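Local coordinates for LanC-like protein GCR2 (Arabidopsis thaliana, PDB 3T33), which belongs to the LanC-like protein family, binds a zinc ion and may play a role in abscisic acid signalling, at residues K39-P44 and F362-L367. Sequence-based numbering, arbitrary orientation.
Sequences KLLSLP and FASFLL
L40 and L41 both turn CG opposite their own carbonyl carbon (chi1 -73° and -67°), which places their branch ends toward helix 353-375: L40 extends CD1, anti to its CA, and L41 reaches S364 with the methyl CD2. L40 CB also meets the serine side chain, because the bond from its CA points toward the other helix. L367, one turn further along its helix, has CG anti to the backbone N instead (chi1 -173°), and its CD2 meets L40 CD1 at 3.9 Å, the two side chains lying at a slant to each other. The same L40 CD1 also lies 3.9 Å from the backbone O of S364, so this one methyl touches both the serine's carbonyl oxygen and the leucine a turn later.

The CA atoms of L40 and S364 are 6.3 Å apart, a close approach consistent with the small serine side chain at this point. L40 CB stands 4.0 Å from S364 OG, while L41 CD2 lies 3.9 Å from that oxygen and 4.0 Å from S364 CB. These are van der Waals contacts. The hydroxyl itself is hydrogen-bonded to the backbone O of K360, one turn earlier in its own helix, so a buried polar group has its partner within the helix while leucine carbons pack against it.

K360 also reaches the end of the short helix 36-42, where its NZ hydrogen-bonds to the backbone O atoms of L41 and L43 as the chain leaves helical geometry at L43. The contact thus packs this N-terminal helix against helix 353-375 of the helical LanC-like fold, away from the zinc site. Helix 45-69, which follows directly after P44, borders the same interface, with F48 against S364 and both L52 and Y55 against L367.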
loop_
_atom_site.group_PDB
_atom_site.type_symbol
_atom_site.label_atom_id
_atom_site.label_comp_id
_atom_site.label_asym_id
_atom_site.label_seq_id
_atom_site.Cartn_x
_atom_site.Cartn_y
_atom_site.Cartn_z
ATOM N N LYS A 39 -24.235 8.768 10.630
ATOM C CA LYS A 39 -23.921 8.842 12.053
ATOM C C LYS A 39 -22.444 8.491 12.290
ATOM O O LYS A 39 -21.761 9.186 13.032
ATOM C CB LYS A 39 -24.877 7.955 12.863
ATOM C CG LYS A 39 -26.344 8.510 12.736
ATOM C CD LYS A 39 -27.351 7.807 13.668
ATOM C CE LYS A 39 -28.786 8.384 13.513
ATOM N NZ LYS A 39 -29.569 8.399 14.816
ATOM N N LEU A 40 -21.951 7.444 11.637
ATOM C CA LEU A 40 -20.515 7.139 11.650
ATOM C C LEU A 40 -19.680 8.375 11.246
ATOM O O LEU A 40 -18.709 8.735 11.911
ATOM C CB LEU A 40 -20.204 5.983 10.684
ATOM C CG LEU A 40 -20.630 4.582 11.075
ATOM C CD1 LEU A 40 -20.402 3.557 9.943
ATOM C CD2 LEU A 40 -19.735 4.247 12.215
ATOM N N LEU A 41 -20.073 9.046 10.173
ATOM C CA LEU A 41 -19.236 10.124 9.671
ATOM C C LEU A 41 -19.139 11.290 10.654
ATOM O O LEU A 41 -18.117 11.957 10.707
ATOM C CB LEU A 41 -19.731 10.612 8.308
ATOM C CG LEU A 41 -19.597 9.593 7.161
ATOM C CD1 LEU A 41 -20.477 9.995 6.007
ATOM C CD2 LEU A 41 -18.181 9.526 6.701
ATOM N N SER A 42 -20.206 11.534 11.414
ATOM C CA SER A 42 -20.291 12.636 12.391
ATOM C C SER A 42 -19.481 12.337 13.654
ATOM O O SER A 42 -19.038 13.243 14.344
ATOM C CB SER A 42 -21.760 12.904 12.798
ATOM O OG SER A 42 -22.628 13.079 11.677
ATOM N N LEU A 43 -19.332 11.055 13.962
ATOM C CA LEU A 43 -18.603 10.566 15.130
ATOM C C LEU A 43 -17.239 11.282 15.369
ATOM O O LEU A 43 -16.464 11.517 14.413
ATOM C CB LEU A 43 -18.388 9.097 14.925
ATOM C CG LEU A 43 -18.821 8.043 15.930
ATOM C CD1 LEU A 43 -20.214 8.285 16.555
ATOM C CD2 LEU A 43 -18.777 6.663 15.250
ATOM N N PRO A 44 -16.982 11.703 16.638
ATOM C CA PRO A 44 -15.649 12.215 16.882
ATOM C C PRO A 44 -14.586 11.061 16.775
ATOM O O PRO A 44 -14.865 9.884 17.046
ATOM C CB PRO A 44 -15.746 12.828 18.287
ATOM C CG PRO A 44 -16.881 12.205 18.914
ATOM C CD PRO A 44 -17.766 11.590 17.886
ATOM N N PHE A 362 -14.297 6.831 3.570
ATOM C CA PHE A 362 -14.160 5.556 2.825
ATOM C C PHE A 362 -14.192 4.403 3.824
ATOM O O PHE A 362 -14.810 3.411 3.587
ATOM C CB PHE A 362 -12.879 5.533 2.008
ATOM C CG PHE A 362 -13.023 6.053 0.605
ATOM C CD1 PHE A 362 -13.895 7.089 0.305
ATOM C CD2 PHE A 362 -12.245 5.489 -0.439
ATOM C CE1 PHE A 362 -14.018 7.577 -1.005
ATOM C CE2 PHE A 362 -12.337 5.966 -1.736
ATOM C CZ PHE A 362 -13.232 7.040 -2.030
ATOM N N ALA A 363 -13.550 4.562 4.964
ATOM C CA ALA A 363 -13.588 3.538 5.979
ATOM C C ALA A 363 -14.997 3.303 6.536
ATOM O O ALA A 363 -15.390 2.146 6.781
ATOM C CB ALA A 363 -12.637 3.860 7.097
ATOM N N SER A 364 -15.736 4.397 6.769
ATOM C CA SER A 364 -17.142 4.260 7.186
ATOM C C SER A 364 -17.969 3.580 6.173
ATOM O O SER A 364 -18.775 2.710 6.541
ATOM C CB SER A 364 -17.745 5.610 7.510
ATOM O OG SER A 364 -16.890 6.238 8.431
ATOM N N PHE A 365 -17.774 3.915 4.890
ATOM C CA PHE A 365 -18.496 3.213 3.824
ATOM C C PHE A 365 -18.291 1.710 3.925
ATOM O O PHE A 365 -19.266 0.928 3.994
ATOM C CB PHE A 365 -18.053 3.692 2.444
ATOM C CG PHE A 365 -18.775 2.975 1.293
ATOM C CD1 PHE A 365 -18.243 1.820 0.718
ATOM C CD2 PHE A 365 -19.982 3.472 0.794
ATOM C CE1 PHE A 365 -18.944 1.136 -0.330
ATOM C CE2 PHE A 365 -20.667 2.810 -0.246
ATOM C CZ PHE A 365 -20.149 1.651 -0.802
ATOM N N LEU A 366 -17.015 1.292 3.963
ATOM C CA LEU A 366 -16.705 -0.121 4.144
ATOM C C LEU A 366 -17.295 -0.737 5.401
ATOM O O LEU A 366 -17.852 -1.842 5.359
ATOM C CB LEU A 366 -15.178 -0.352 4.180
ATOM C CG LEU A 366 -14.504 -0.365 2.836
ATOM C CD1 LEU A 366 -13.039 -0.376 3.087
ATOM C CD2 LEU A 366 -14.963 -1.639 2.131
ATOM N N LEU A 367 -17.146 -0.100 6.542
ATOM C CA LEU A 367 -17.745 -0.737 7.721
ATOM C C LEU A 367 -19.269 -0.850 7.632
ATOM O O LEU A 367 -19.877 -1.873 8.027
ATOM C CB LEU A 367 -17.366 0.010 8.968
ATOM C CG LEU A 367 -17.728 -0.552 10.352
ATOM C CD1 LEU A 367 -16.657 -0.102 11.292
ATOM C CD2 LEU A 367 -19.039 -0.025 10.879
#